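Local coordinates for peptidase M16 C-terminal domain-containing protein (Enterococcus faecalis, PDB 3D3Y) that is of unknown function but resembles M16 metallopeptidases and may bind a metal ion, at residues A[66-75]-A[102-112]; A[50-58]-A[112-123]. All coordinates share one frame; numbering follows the deposited sequence.

Contact 1: residues A[66-75]-A[102-112]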
loop_
_atom_site.group_PDB
_atom_site.type_symbol
_atom_site.label_atom_id
_atom_site.label_comp_id
_atom_site.label_asym_id
_atom_site.label_seq_id
_atom_site.Cartn_x
_atom_site.Cartn_y
_atom_site.Cartn_z
ATOM N N ARG A 66 -19.572 15.922 -15.490
ATOM C CA ARG A 66 -20.393 15.547 -14.335
ATOM C C ARG A 66 -19.686 15.941 -13.013
ATOM O O ARG A 66 -20.314 16.507 -12.095
ATOM C CB ARG A 66 -20.669 14.049 -14.356
ATOM C CG ARG A 66 -21.497 13.545 -13.184
ATOM C CD ARG A 66 -22.776 14.390 -12.979
ATOM N NE ARG A 66 -23.642 13.808 -11.938
ATOM C CZ ARG A 66 -24.577 14.484 -11.272
ATOM N NH1 ARG A 66 -24.783 15.760 -11.522
ATOM N NH2 ARG A 66 -25.309 13.872 -10.360
ATOM N N LEU A 67 -18.383 15.664 -12.923
ATOM C CA LEU A 67 -17.597 16.075 -11.754
ATOM C C LEU A 67 -17.688 17.590 -11.477
ATOM O O LEU A 67 -17.758 18.041 -10.319
ATOM C CB LEU A 67 -16.139 15.619 -11.876
ATOM C CG LEU A 67 -15.958 14.097 -11.824
ATOM C CD1 LEU A 67 -14.516 13.768 -12.219
ATOM C CD2 LEU A 67 -16.307 13.576 -10.405
ATOM N N ALA A 68 -17.767 18.353 -12.552
ATOM C CA ALA A 68 -17.878 19.800 -12.474
ATOM C C ALA A 68 -19.280 20.175 -12.009
ATOM O O ALA A 68 -19.441 21.062 -11.170
ATOM C CB ALA A 68 -17.586 20.388 -13.831
ATOM N N GLU A 69 -20.305 19.472 -12.512
ATOM C CA GLU A 69 -21.671 19.657 -12.036
ATOM C C GLU A 69 -21.741 19.400 -10.555
ATOM O O GLU A 69 -22.540 20.055 -9.844
ATOM C CB GLU A 69 -22.649 18.679 -12.704
ATOM C CG GLU A 69 -23.193 19.082 -14.050
ATOM C CD GLU A 69 -24.019 17.952 -14.685
ATOM O OE1 GLU A 69 -24.576 17.076 -13.961
ATOM O OE2 GLU A 69 -24.076 17.934 -15.931
ATOM N N LEU A 70 -20.919 18.439 -10.090
ATOM C CA LEU A 70 -20.865 18.101 -8.677
ATOM C C LEU A 70 -19.976 19.076 -7.903
ATOM O O LEU A 70 -19.266 18.693 -6.956
ATOM C CB LEU A 70 -20.389 16.656 -8.473
ATOM C CG LEU A 70 -21.320 15.568 -9.049
ATOM C CD1 LEU A 70 -20.577 14.224 -9.212
ATOM C CD2 LEU A 70 -22.610 15.392 -8.178
ATOM N N TYR A 71 -20.016 20.344 -8.299
ATOM C CA TYR A 71 -19.345 21.414 -7.548
ATOM C C TYR A 71 -17.803 21.217 -7.559
ATOM O O TYR A 71 -17.102 21.569 -6.602
ATOM C CB TYR A 71 -19.982 21.539 -6.134
ATOM C CG TYR A 71 -21.514 21.284 -6.130
ATOM C CD1 TYR A 71 -22.430 22.287 -6.510
ATOM C CD2 TYR A 71 -22.036 20.042 -5.753
ATOM C CE1 TYR A 71 -23.843 22.046 -6.530
ATOM C CE2 TYR A 71 -23.435 19.785 -5.770
ATOM C CZ TYR A 71 -24.331 20.790 -6.161
ATOM O OH TYR A 71 -25.707 20.523 -6.169
ATOM N N GLY A 72 -17.279 20.662 -8.658
ATOM C CA GLY A 72 -15.825 20.505 -8.836
ATOM C C GLY A 72 -15.241 19.413 -7.935
ATOM O O GLY A 72 -14.226 19.631 -7.271
ATOM N N ALA A 73 -15.893 18.240 -7.915
ATOM C CA ALA A 73 -15.494 17.081 -7.116
ATOM C C ALA A 73 -14.206 16.460 -7.631
ATOM O O ALA A 73 -13.953 16.503 -8.822
ATOM C CB ALA A 73 -16.621 16.023 -7.151
ATOM N N SER A 74 -13.393 15.885 -6.738
ATOM C CA SER A 74 -12.269 15.053 -7.130
ATOM C C SER A 74 -12.743 13.607 -7.036
ATOM O O SER A 74 -13.509 13.235 -6.105
ATOM C CB SER A 74 -11.091 15.223 -6.179
ATOM O OG SER A 74 -10.523 16.511 -6.353
ATOM N N PHE A 75 -12.272 12.803 -7.975
ATOM C CA PHE A 75 -12.661 11.400 -8.088
ATOM C C PHE A 75 -11.484 10.563 -8.574
ATOM O O PHE A 75 -10.783 10.942 -9.522
ATOM C CB PHE A 75 -13.845 11.278 -9.047
ATOM C CG PHE A 75 -14.114 9.865 -9.528
ATOM C CD1 PHE A 75 -14.538 8.884 -8.651
ATOM C CD2 PHE A 75 -13.933 9.537 -10.864
ATOM C CE1 PHE A 75 -14.804 7.576 -9.093
ATOM C CE2 PHE A 75 -14.191 8.241 -11.330
ATOM C CZ PHE A 75 -14.633 7.260 -10.440
ATOM N N ASP A 102 -27.474 26.086 -3.845
ATOM C CA ASP A 102 -28.647 25.222 -3.922
ATOM C C ASP A 102 -28.140 23.869 -4.314
ATOM O O ASP A 102 -27.966 23.580 -5.495
ATOM C CB ASP A 102 -29.677 25.729 -4.940
ATOM C CG ASP A 102 -30.141 27.140 -4.654
ATOM O OD1 ASP A 102 -30.948 27.360 -3.707
ATOM O OD2 ASP A 102 -29.698 28.035 -5.408
ATOM N N SER A 103 -27.862 23.056 -3.305
ATOM C CA SER A 103 -27.146 21.806 -3.503
ATOM C C SER A 103 -27.717 20.691 -2.641
ATOM O O SER A 103 -28.369 20.932 -1.613
ATOM C CB SER A 103 -25.655 21.999 -3.171
ATOM O OG SER A 103 -25.469 22.241 -1.779
ATOM N N GLN A 104 -27.493 19.469 -3.095
ATOM C CA GLN A 104 -27.775 18.276 -2.308
ATOM C C GLN A 104 -26.573 17.363 -2.487
ATOM O O GLN A 104 -26.704 16.236 -2.955
ATOM C CB GLN A 104 -29.043 17.579 -2.791
ATOM C CG GLN A 104 -30.327 18.205 -2.308
ATOM C CD GLN A 104 -30.365 18.370 -0.802
ATOM O OE1 GLN A 104 -29.832 17.540 -0.056
ATOM N NE2 GLN A 104 -30.988 19.451 -0.344
ATOM N N VAL A 105 -25.403 17.873 -2.104
ATOM C CA VAL A 105 -24.141 17.293 -2.548
ATOM C C VAL A 105 -23.979 15.808 -2.200
ATOM O O VAL A 105 -23.449 15.036 -2.994
ATOM C CB VAL A 105 -22.910 18.119 -2.069
ATOM C CG1 VAL A 105 -22.618 17.845 -0.583
ATOM C CG2 VAL A 105 -21.677 17.785 -2.939
ATOM N N LEU A 106 -24.449 15.401 -1.025
ATOM C CA LEU A 106 -24.291 14.031 -0.596
ATOM C C LEU A 106 -25.123 13.108 -1.465
ATOM O O LEU A 106 -24.605 12.107 -1.974
ATOM C CB LEU A 106 -24.649 13.874 0.880
ATOM C CG LEU A 106 -23.652 14.503 1.858
ATOM C CD1 LEU A 106 -24.250 14.528 3.261
ATOM C CD2 LEU A 106 -22.327 13.762 1.821
ATOM N N ALA A 107 -26.385 13.476 -1.677
ATOM C CA ALA A 107 -27.260 12.711 -2.570
ATOM C C ALA A 107 -26.695 12.622 -3.986
ATOM O O ALA A 107 -26.731 11.561 -4.616
ATOM C CB ALA A 107 -28.680 13.275 -2.579
ATOM N N GLU A 108 -26.151 13.735 -4.460
ATOM C CA GLU A 108 -25.607 13.806 -5.808
ATOM C C GLU A 108 -24.316 12.973 -5.938
ATOM O O GLU A 108 -24.125 12.244 -6.932
ATOM C CB GLU A 108 -25.430 15.266 -6.212
ATOM C CG GLU A 108 -26.796 16.000 -6.337
ATOM C CD GLU A 108 -26.669 17.493 -6.576
ATOM O OE1 GLU A 108 -26.579 18.268 -5.579
ATOM O OE2 GLU A 108 -26.709 17.883 -7.754
ATOM N N ALA A 109 -23.468 13.011 -4.913
ATOM C CA ALA A 109 -22.259 12.165 -4.937
ATOM C C ALA A 109 -22.587 10.677 -4.891
ATOM O O ALA A 109 -21.981 9.896 -5.620
ATOM C CB ALA A 109 -21.241 12.571 -3.810
ATOM N N VAL A 110 -23.524 10.265 -4.038
ATOM C CA VAL A 110 -23.902 8.843 -3.978
ATOM C C VAL A 110 -24.483 8.379 -5.306
ATOM O O VAL A 110 -24.215 7.281 -5.745
ATOM C CB VAL A 110 -24.883 8.540 -2.833
ATOM C CG1 VAL A 110 -25.366 7.091 -2.867
ATOM C CG2 VAL A 110 -24.233 8.835 -1.488
ATOM N N ASP A 111 -25.279 9.214 -5.953
ATOM C CA ASP A 111 -25.774 8.877 -7.284
ATOM C C ASP A 111 -24.599 8.665 -8.241
ATOM O O ASP A 111 -24.603 7.737 -9.042
ATOM C CB ASP A 111 -26.733 9.961 -7.815
ATOM C CG ASP A 111 -27.258 9.650 -9.228
ATOM O OD1 ASP A 111 -28.135 8.773 -9.343
ATOM O OD2 ASP A 111 -26.814 10.288 -10.215
ATOM N N PHE A 112 -23.588 9.522 -8.155
ATOM C CA PHE A 112 -22.421 9.374 -9.047
ATOM C C PHE A 112 -21.671 8.071 -8.783
ATOM O O PHE A 112 -21.301 7.343 -9.727
ATOM C CB PHE A 112 -21.459 10.546 -8.881
ATOM C CG PHE A 112 -20.268 10.472 -9.797
ATOM C CD1 PHE A 112 -20.407 10.761 -11.149
ATOM C CD2 PHE A 112 -19.020 10.114 -9.302
ATOM C CE1 PHE A 112 -19.288 10.704 -12.013
ATOM C CE2 PHE A 112 -17.889 10.072 -10.147
ATOM C CZ PHE A 112 -18.030 10.364 -11.505
HETATM O O HOH W 1 -27.505 15.929 -9.283
#

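Contact 2: residues A[50-58]-A[112-123]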
loop_
_atom_site.group_PDB
_atom_site.type_symbol
_atom_site.label_atom_id
_atom_site.label_comp_id
_atom_site.label_asym_id
_atom_site.label_seq_id
_atom_site.Cartn_x
_atom_site.Cartn_y
_atom_site.Cartn_z
HETATM N N MSE A 50 -12.890 1.559 -14.686
HETATM C CA MSE A 50 -14.064 2.119 -14.017
HETATM C C MSE A 50 -13.921 3.614 -13.739
HETATM O O MSE A 50 -14.918 4.314 -13.541
HETATM C CB MSE A 50 -14.371 1.338 -12.747
HETATM C CG MSE A 50 -14.791 -0.104 -13.099
HETATM SE SE MSE A 50 -15.172 -1.068 -11.466
HETATM C CE MSE A 50 -16.547 0.089 -10.701
ATOM N N GLU A 51 -12.683 4.106 -13.763
ATOM C CA GLU A 51 -12.388 5.518 -13.507
ATOM C C GLU A 51 -12.541 6.398 -14.755
ATOM O O GLU A 51 -12.962 7.557 -14.653
ATOM C CB GLU A 51 -10.938 5.619 -12.997
ATOM C CG GLU A 51 -10.461 7.000 -12.665
ATOM C CD GLU A 51 -8.979 6.989 -12.270
ATOM O OE1 GLU A 51 -8.138 6.719 -13.148
ATOM O OE2 GLU A 51 -8.666 7.209 -11.085
ATOM N N THR A 52 -12.165 5.860 -15.919
ATOM C CA THR A 52 -12.002 6.666 -17.127
ATOM C C THR A 52 -13.345 7.107 -17.726
ATOM O O THR A 52 -13.469 8.236 -18.217
ATOM C CB THR A 52 -11.122 5.942 -18.153
ATOM O OG1 THR A 52 -10.901 6.782 -19.297
ATOM C CG2 THR A 52 -11.741 4.616 -18.609
ATOM N N ASN A 53 -14.330 6.202 -17.685
ATOM C CA ASN A 53 -15.685 6.473 -18.165
ATOM C C ASN A 53 -16.632 5.416 -17.624
ATOM O O ASN A 53 -16.183 4.423 -17.021
ATOM C CB ASN A 53 -15.750 6.629 -19.712
ATOM C CG ASN A 53 -15.342 5.369 -20.470
ATOM O OD1 ASN A 53 -15.803 4.276 -20.151
ATOM N ND2 ASN A 53 -14.490 5.531 -21.519
ATOM N N SER A 54 -17.935 5.627 -17.812
ATOM C CA SER A 54 -18.931 4.639 -17.396
ATOM C C SER A 54 -20.013 4.575 -18.474
ATOM O O SER A 54 -19.971 5.334 -19.441
ATOM C CB SER A 54 -19.518 4.994 -16.017
ATOM O OG SER A 54 -20.368 6.134 -16.092
ATOM N N LEU A 55 -20.991 3.700 -18.296
ATOM C CA LEU A 55 -22.060 3.550 -19.305
ATOM C C LEU A 55 -22.718 4.889 -19.668
ATOM O O LEU A 55 -22.970 5.174 -20.849
ATOM C CB LEU A 55 -23.136 2.610 -18.788
ATOM C CG LEU A 55 -24.191 2.194 -19.802
ATOM C CD1 LEU A 55 -23.553 1.291 -20.871
ATOM C CD2 LEU A 55 -25.352 1.505 -19.076
ATOM N N ASN A 56 -23.026 5.687 -18.648
ATOM C CA ASN A 56 -23.800 6.920 -18.826
ATOM C C ASN A 56 -22.964 8.196 -18.832
ATOM O O ASN A 56 -23.485 9.270 -19.136
ATOM C CB ASN A 56 -24.942 6.990 -17.808
ATOM C CG ASN A 56 -25.933 5.838 -17.983
ATOM O OD1 ASN A 56 -26.390 5.562 -19.105
ATOM N ND2 ASN A 56 -26.235 5.138 -16.891
ATOM N N TYR A 57 -21.670 8.066 -18.528
ATOM C CA TYR A 57 -20.672 9.108 -18.803
ATOM C C TYR A 57 -19.604 8.483 -19.716
ATOM O O TYR A 57 -18.490 8.181 -19.268
ATOM C CB TYR A 57 -20.077 9.644 -17.487
ATOM C CG TYR A 57 -21.167 10.066 -16.536
ATOM C CD1 TYR A 57 -21.961 11.173 -16.816
ATOM C CD2 TYR A 57 -21.448 9.322 -15.383
ATOM C CE1 TYR A 57 -23.001 11.546 -15.969
ATOM C CE2 TYR A 57 -22.491 9.710 -14.508
ATOM C CZ TYR A 57 -23.261 10.820 -14.825
ATOM O OH TYR A 57 -24.302 11.217 -13.994
ATOM N N PRO A 58 -19.978 8.215 -20.984
ATOM C CA PRO A 58 -19.218 7.299 -21.867
ATOM C C PRO A 58 -17.861 7.767 -22.355
ATOM O O PRO A 58 -17.196 7.041 -23.081
ATOM C CB PRO A 58 -20.163 7.070 -23.059
ATOM C CG PRO A 58 -21.097 8.221 -23.072
ATOM C CD PRO A 58 -21.219 8.700 -21.625
ATOM N N PHE A 112 -23.588 9.522 -8.155
ATOM C CA PHE A 112 -22.421 9.374 -9.047
ATOM C C PHE A 112 -21.671 8.071 -8.783
ATOM O O PHE A 112 -21.301 7.343 -9.727
ATOM C CB PHE A 112 -21.459 10.546 -8.881
ATOM C CG PHE A 112 -20.268 10.472 -9.797
ATOM C CD1 PHE A 112 -20.407 10.761 -11.149
ATOM C CD2 PHE A 112 -19.020 10.114 -9.302
ATOM C CE1 PHE A 112 -19.288 10.704 -12.013
ATOM C CE2 PHE A 112 -17.889 10.072 -10.147
ATOM C CZ PHE A 112 -18.030 10.364 -11.505
ATOM N N LEU A 113 -21.445 7.769 -7.511
ATOM C CA LEU A 113 -20.921 6.460 -7.137
ATOM C C LEU A 113 -21.765 5.304 -7.679
ATOM O O LEU A 113 -21.226 4.283 -8.141
ATOM C CB LEU A 113 -20.750 6.333 -5.625
ATOM C CG LEU A 113 -19.758 7.288 -4.947
ATOM C CD1 LEU A 113 -19.955 7.158 -3.466
ATOM C CD2 LEU A 113 -18.324 6.942 -5.385
ATOM N N LYS A 114 -23.093 5.428 -7.604
ATOM C CA LYS A 114 -23.938 4.346 -8.084
ATOM C C LYS A 114 -23.682 4.104 -9.580
ATOM O O LYS A 114 -23.680 2.926 -10.051
ATOM C CB LYS A 114 -25.420 4.670 -7.835
ATOM C CG LYS A 114 -26.358 3.545 -8.176
ATOM C CD LYS A 114 -27.807 3.930 -7.916
ATOM C CE LYS A 114 -28.683 2.681 -8.023
ATOM N NZ LYS A 114 -30.152 2.971 -8.139
ATOM N N GLU A 115 -23.525 5.213 -10.322
ATOM C CA GLU A 115 -23.232 5.166 -11.765
ATOM C C GLU A 115 -21.911 4.466 -12.015
ATOM O O GLU A 115 -21.833 3.486 -12.802
ATOM C CB GLU A 115 -23.233 6.573 -12.389
ATOM C CG GLU A 115 -24.654 7.211 -12.551
ATOM C CD GLU A 115 -25.537 6.476 -13.593
ATOM O OE1 GLU A 115 -25.001 5.816 -14.523
ATOM O OE2 GLU A 115 -26.784 6.550 -13.471
ATOM N N ILE A 116 -20.874 4.939 -11.332
ATOM C CA ILE A 116 -19.534 4.335 -11.468
ATOM C C ILE A 116 -19.501 2.827 -11.131
ATOM O O ILE A 116 -18.939 2.018 -11.872
ATOM C CB ILE A 116 -18.504 5.091 -10.617
ATOM C CG1 ILE A 116 -18.336 6.534 -11.152
ATOM C CG2 ILE A 116 -17.154 4.293 -10.552
ATOM C CD1 ILE A 116 -17.990 6.628 -12.666
ATOM N N ILE A 117 -20.124 2.468 -10.011
ATOM C CA ILE A 117 -20.023 1.096 -9.496
ATOM C C ILE A 117 -20.946 0.094 -10.181
ATOM O O ILE A 117 -20.521 -1.029 -10.511
ATOM C CB ILE A 117 -20.224 1.076 -7.972
ATOM C CG1 ILE A 117 -19.092 1.882 -7.306
ATOM C CG2 ILE A 117 -20.293 -0.357 -7.452
ATOM C CD1 ILE A 117 -19.318 2.069 -5.798
ATOM N N PHE A 118 -22.184 0.512 -10.427
ATOM C CA PHE A 118 -23.210 -0.373 -10.959
ATOM C C PHE A 118 -23.541 -0.176 -12.436
ATOM O O PHE A 118 -24.278 -0.968 -13.019
ATOM C CB PHE A 118 -24.461 -0.235 -10.093
ATOM C CG PHE A 118 -24.237 -0.649 -8.664
ATOM C CD1 PHE A 118 -24.358 -1.983 -8.296
ATOM C CD2 PHE A 118 -23.887 0.292 -7.693
ATOM C CE1 PHE A 118 -24.139 -2.379 -6.978
ATOM C CE2 PHE A 118 -23.662 -0.094 -6.371
ATOM C CZ PHE A 118 -23.781 -1.447 -6.023
ATOM N N ALA A 119 -23.019 0.885 -13.043
ATOM C CA ALA A 119 -23.264 1.102 -14.468
ATOM C C ALA A 119 -21.952 1.365 -15.184
ATOM O O ALA A 119 -21.780 2.414 -15.793
ATOM C CB ALA A 119 -24.298 2.252 -14.721
ATOM N N PRO A 120 -21.017 0.397 -15.116
ATOM C CA PRO A 120 -19.760 0.580 -15.830
ATOM C C PRO A 120 -20.003 0.474 -17.330
ATOM O O PRO A 120 -21.100 0.081 -17.758
ATOM C CB PRO A 120 -18.930 -0.600 -15.344
ATOM C CG PRO A 120 -19.936 -1.658 -15.060
ATOM C CD PRO A 120 -21.022 -0.894 -14.381
ATOM N N ASN A 121 -18.984 0.800 -18.109
ATOM C CA ASN A 121 -19.109 0.877 -19.552
ATOM C C ASN A 121 -18.947 -0.518 -20.176
ATOM O O ASN A 121 -17.965 -0.805 -20.865
ATOM C CB ASN A 121 -18.083 1.876 -20.101
ATOM C CG ASN A 121 -18.384 2.292 -21.537
ATOM O OD1 ASN A 121 -19.418 1.920 -22.103
ATOM N ND2 ASN A 121 -17.466 3.074 -22.140
ATOM N N ILE A 122 -19.913 -1.385 -19.882
ATOM C CA ILE A 122 -19.914 -2.753 -20.384
ATOM C C ILE A 122 -21.113 -2.904 -21.288
ATOM O O ILE A 122 -22.228 -2.458 -20.926
ATOM C CB ILE A 122 -19.988 -3.794 -19.212
ATOM C CG1 ILE A 122 -18.795 -3.609 -18.236
ATOM C CG2 ILE A 122 -20.138 -5.253 -19.762
ATOM C CD1 ILE A 122 -18.824 -4.528 -17.049
ATOM N N GLN A 123 -20.891 -3.500 -22.468
ATOM C CA GLN A 123 -21.972 -3.826 -23.396
ATOM C C GLN A 123 -21.964 -5.296 -23.726
ATOM O O GLN A 123 -20.931 -5.844 -24.134
ATOM C CB GLN A 123 -21.869 -3.047 -24.710
ATOM C CG GLN A 123 -22.198 -1.572 -24.572
ATOM C CD GLN A 123 -20.991 -0.810 -24.147
ATOM O OE1 GLN A 123 -19.863 -1.207 -24.474
ATOM N NE2 GLN A 123 -21.194 0.291 -23.422
HETATM O O HOH W 2 -17.414 2.801 -14.117
HETATM O O HOH W 3 -16.782 1.532 -16.578
HETATM O O HOH W 4 -22.852 5.093 -15.809
HETATM O O HOH W 5 -17.428 4.927 -24.567
#

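Contact 1: residues A[66-75]-A[102-112]
Phe112 drives its ring into the angle between the end of helix 60-69 and the start of strand 74-82, and this is the tight half of the contact. Its edge points at the face of Phe75: CE2 of Phe112 stands 3.8 Å above the Phe75 ring, over its centre, and the planes are turned 88° apart, a T-shaped pair. With CG anti to the backbone N (chi1 -178°), the Phe112 ring reaches across to the other segment, where CD2 of Leu67 meets its CZ at 3.8 Å and CG of Arg66 lies 3.6 Å from its CD1. Leu70 spans Phe112 and the preceding turn, CD1 against the root of Phe112 and CD2 packed on CB of Glu108 at 3.4 Å.

The other side is polar and partly exposed. Tyr71 packs CD2 on CG2 of Val105 at 3.6 Å, and its hydroxyl donates a very short bond, 2.5 Å from OH to OE1 of Glu108, with that oxygen at the edge of the ring and the carboxylate plane 82° from it. The same OE1 accepts the backbone N of Gln104, the N-cap residue of helix 105-118, so one oxygen joins the turn after helix 60-69 to the start of the other helix. The loose part lies round Arg66. A water links its NH2 to OE2 of Glu108, and the salt bridge from NH2 to OD2 of Asp111 is long, 3.9 Å, whereas NH1 pairs with Glu69 OE1 at 2.8 Å. The guanidinium lies flat over CD2 of Leu70.

Helix 105-118 lies on strand 85-95 through Ala109, on Ile94, and Phe112, on Met92, beside the end of helix 60-69, and turns Leu106, Ala107 and Val110 to helix 211-219.

Contact 2: residues A[50-58]-A[112-123]
CE2 of Tyr57 comes within 4.1 Å of CD1 of Phe112, and the two rings meet obliquely. One turn on, Glu115 carries its CG to the same Tyr57 CE2. Its chain bends at chi2 (-67°), bringing the carboxylate round to Asn56, whose ND2 donates to OE1 at 2.8 Å. That bond is almost straight, 174° at the hydrogen, lies in the amide plane and reaches the syn side of the carboxylate. A water that donates to the same OE1 also donates to the carbonyl O of Ala119 and accepts from Ser54 OG and Asn56 N, so four protein groups surround it.

Ile116 sets CD1 against CB of Ser54, while its carbonyl O is approached by CE of Met50, a selenomethionine, at 3.3 Å. A second water bridges the carbonyl oxygens of Met50 and Ile116. Ala119, the first residue past the helix, accepts Leu55 N on its carbonyl O at 2.9 Å, the one direct backbone hydrogen bond across the contact, and its CB packs near CB of Leu55. The carbonyl O of Pro120 then lies 3.4 Å from Leu55 CB.

Asn121, at the centre of an inverse gamma turn, sends ND2 to OD1 of Asn53 at 2.9 Å; the donor stands above the carbonyl plane, 56° out of it, and the two amides are steeply inclined to each other. Its OD1 accepts NE2 of Gln123, an atom that also touches CD1 of Leu55.

The paired loops leaving helices 40-52 and 105-118 are flanked by helix 129-148, where Thr131 bonds Asn53 ND2, and by helix 185-198, whose Tyr192 bonds the carbonyl of Ile117 and packs on Pro120 and Ile122.

Contact 1 and contact 2 use successive parts of helix 105-118 and share Phe112; their centres are 15 Å apart. Along the chain, 66-75/102-112 is nested within the loop closed by 50-58/112-123. In space, the helix meets the end of helix 60-69 along its first turns and the end of helix 40-52 nearer its C-terminus. They also touch directly: CZ of Phe75 lies 3.8 Å from CG1 of Ile116, and NE of Arg66 is 3.4 Å from OH of Tyr57, both by packing. An acetate, probably from the crystallisation liquor, sits about 4 Å from the side chain of Leu67 in contact 1.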